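Local coordinates for neuraminidase (Bacteroides thetaiotaomicron, PDB 5MUL), which is a beta-propeller glycoside hydrolase that binds glucuronic acid and is probably a rhamnosidase, at residues A[184-189]-A[247-252]. Numbering follows the deposited sequence.
Sequences QDVLID and KLPITA
Ile188 and Ile250 form a single parallel beta bridge between two loops of the beta-propeller, one leaving strand 179-184 and the other leading to strand 256-259 of the next sheet. The evidence is the alternating backbone pairing: Ile250 N donates to Leu187 O at 2.8 Å, and Ile250 O accepts from Asp189 N at 2.8 Å. With angles at hydrogen of 170° and 177°, both bonds are nearly straight. One step further on the pattern breaks, since Asp189 O and Ala252 N stand 4.5 Å apart, and a water fills the place of the third bond by donating to that oxygen and accepting from that nitrogen.

Beside the bridge, Pro249, preceded by a cis peptide bond, lies alongside both Val186 and Asp189, its ring pointing the same way as their side chains. Its CB meets Val186 CG1 at 3.8 Å, while its CG approaches Asp189 OD2 at 3.6 Å. With CG anti to the backbone N (chi1 -178°), Asp189 runs beside the ring, and its other carboxylate oxygen, OD1, accepts a hydrogen bond from Glu191 N, which helps fix the group's rotation.

The two methyls of Leu248 serve different neighbours. CD2 touches Leu187 CD1 at 3.8 Å, and Leu187 packs in turn on Leu210 and Trp238. Leu248 CD1 sits over the face of the Gln184 amide, 3.5 Å from NE2. Farther out, Asn254 braces the second loop, ND2 donating to Pro249 O and OD1 accepting from Thr251 N, while Trp212 of strand 208-215 packs against both bridged isoleucines. The Gln184 amide is positioned from the second shell as well, its NE2 being held by Gly235 O.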
loop_
_atom_site.group_PDB
_atom_site.type_symbol
_atom_site.label_atom_id
_atom_site.label_comp_id
_atom_site.label_asym_id
_atom_site.label_seq_id
_atom_site.Cartn_x
_atom_site.Cartn_y
_atom_site.Cartn_z
ATOM N N GLN A 184 -2.234 4.201 18.682
ATOM C CA GLN A 184 -1.905 5.617 18.724
ATOM C C GLN A 184 -3.070 6.444 18.214
ATOM O O GLN A 184 -3.641 6.128 17.169
ATOM C CB GLN A 184 -0.678 5.955 17.880
ATOM C CG GLN A 184 0.637 5.273 18.297
ATOM C CD GLN A 184 1.143 5.692 19.684
ATOM O OE1 GLN A 184 0.702 6.711 20.265
ATOM N NE2 GLN A 184 2.081 4.924 20.227
ATOM N N ASP A 185 -3.357 7.510 18.962
ATOM C CA ASP A 185 -4.312 8.541 18.562
ATOM C C ASP A 185 -3.653 9.636 17.753
ATOM O O ASP A 185 -4.294 10.227 16.890
ATOM C CB ASP A 185 -4.966 9.183 19.810
ATOM C CG ASP A 185 -6.025 8.296 20.411
ATOM O OD1 ASP A 185 -6.950 7.946 19.661
ATOM O OD2 ASP A 185 -5.924 7.949 21.581
ATOM N N VAL A 186 -2.414 9.968 18.077
ATOM C CA VAL A 186 -1.674 10.954 17.347
ATOM C C VAL A 186 -0.234 10.478 17.174
ATOM O O VAL A 186 0.548 10.430 18.146
ATOM C CB VAL A 186 -1.662 12.343 17.999
ATOM C CG1 VAL A 186 -0.994 13.332 17.042
ATOM C CG2 VAL A 186 -3.084 12.838 18.280
ATOM N N LEU A 187 0.091 10.150 15.946
ATOM C CA LEU A 187 1.402 9.604 15.612
ATOM C C LEU A 187 2.145 10.609 14.760
ATOM O O LEU A 187 3.283 10.958 15.064
ATOM C CB LEU A 187 1.227 8.245 14.902
ATOM C CG LEU A 187 2.511 7.535 14.456
ATOM C CD1 LEU A 187 3.555 7.363 15.547
ATOM C CD2 LEU A 187 2.148 6.166 13.874
ATOM N N ILE A 188 1.537 11.074 13.667
ATOM C CA ILE A 188 2.081 12.137 12.825
ATOM C C ILE A 188 1.218 13.387 13.079
ATOM O O ILE A 188 0.012 13.338 12.902
ATOM C CB ILE A 188 2.052 11.790 11.315
ATOM C CG1 ILE A 188 2.837 10.507 11.006
ATOM C CG2 ILE A 188 2.653 12.940 10.485
ATOM C CD1 ILE A 188 2.586 9.969 9.628
ATOM N N ASP A 189 1.858 14.473 13.496
ATOM C CA ASP A 189 1.148 15.708 13.865
ATOM C C ASP A 189 1.610 16.843 12.938
ATOM O O ASP A 189 2.747 17.278 12.991
ATOM C CB ASP A 189 1.445 16.007 15.346
ATOM C CG ASP A 189 0.737 17.240 15.877
ATOM O OD1 ASP A 189 0.037 17.904 15.096
ATOM O OD2 ASP A 189 0.895 17.510 17.083
ATOM N N LYS A 247 10.160 10.896 20.591
ATOM C CA LYS A 247 9.132 11.285 21.532
ATOM C C LYS A 247 7.921 11.748 20.719
ATOM O O LYS A 247 8.000 12.697 19.980
ATOM C CB LYS A 247 9.642 12.418 22.431
ATOM C CG LYS A 247 8.634 13.097 23.361
ATOM C CD LYS A 247 8.292 12.282 24.570
ATOM C CE LYS A 247 7.512 13.122 25.599
ATOM N NZ LYS A 247 8.352 14.062 26.417
ATOM N N LEU A 248 6.813 11.040 20.864
ATOM C CA LEU A 248 5.633 11.314 20.046
ATOM C C LEU A 248 4.927 12.588 20.496
ATOM O O LEU A 248 5.049 12.943 21.662
ATOM C CB LEU A 248 4.659 10.140 20.172
ATOM C CG LEU A 248 5.184 8.784 19.698
ATOM C CD1 LEU A 248 4.050 7.778 19.759
ATOM C CD2 LEU A 248 5.758 8.870 18.296
ATOM N N PRO A 249 4.191 13.266 19.615
ATOM C CA PRO A 249 3.993 12.887 18.208
ATOM C C PRO A 249 5.127 13.335 17.313
ATOM O O PRO A 249 6.020 14.098 17.732
ATOM C CB PRO A 249 2.704 13.642 17.866
ATOM C CG PRO A 249 2.832 14.890 18.646
ATOM C CD PRO A 249 3.444 14.497 19.957
ATOM N N ILE A 250 5.147 12.835 16.074
ATOM C CA ILE A 250 6.170 13.164 15.129
ATOM C C ILE A 250 5.663 14.359 14.310
ATOM O O ILE A 250 4.611 14.315 13.635
ATOM C CB ILE A 250 6.532 11.975 14.195
ATOM C CG1 ILE A 250 6.821 10.705 15.006
ATOM C CG2 ILE A 250 7.685 12.394 13.307
ATOM C CD1 ILE A 250 7.054 9.462 14.167
ATOM N N THR A 251 6.411 15.453 14.373
ATOM C CA THR A 251 6.105 16.682 13.642
ATOM C C THR A 251 7.158 16.941 12.594
ATOM O O THR A 251 8.136 16.213 12.465
ATOM C CB THR A 251 6.079 17.897 14.602
ATOM O OG1 THR A 251 7.420 18.120 15.027
ATOM C CG2 THR A 251 5.195 17.678 15.795
ATOM N N ALA A 252 6.980 18.013 11.822
ATOM C CA ALA A 252 7.964 18.370 10.843
ATOM C C ALA A 252 9.341 18.705 11.459
ATOM O O ALA A 252 10.378 18.525 10.811
ATOM C CB ALA A 252 7.480 19.523 9.973
HETATM O O HOH W 1 4.347 19.294 11.753
#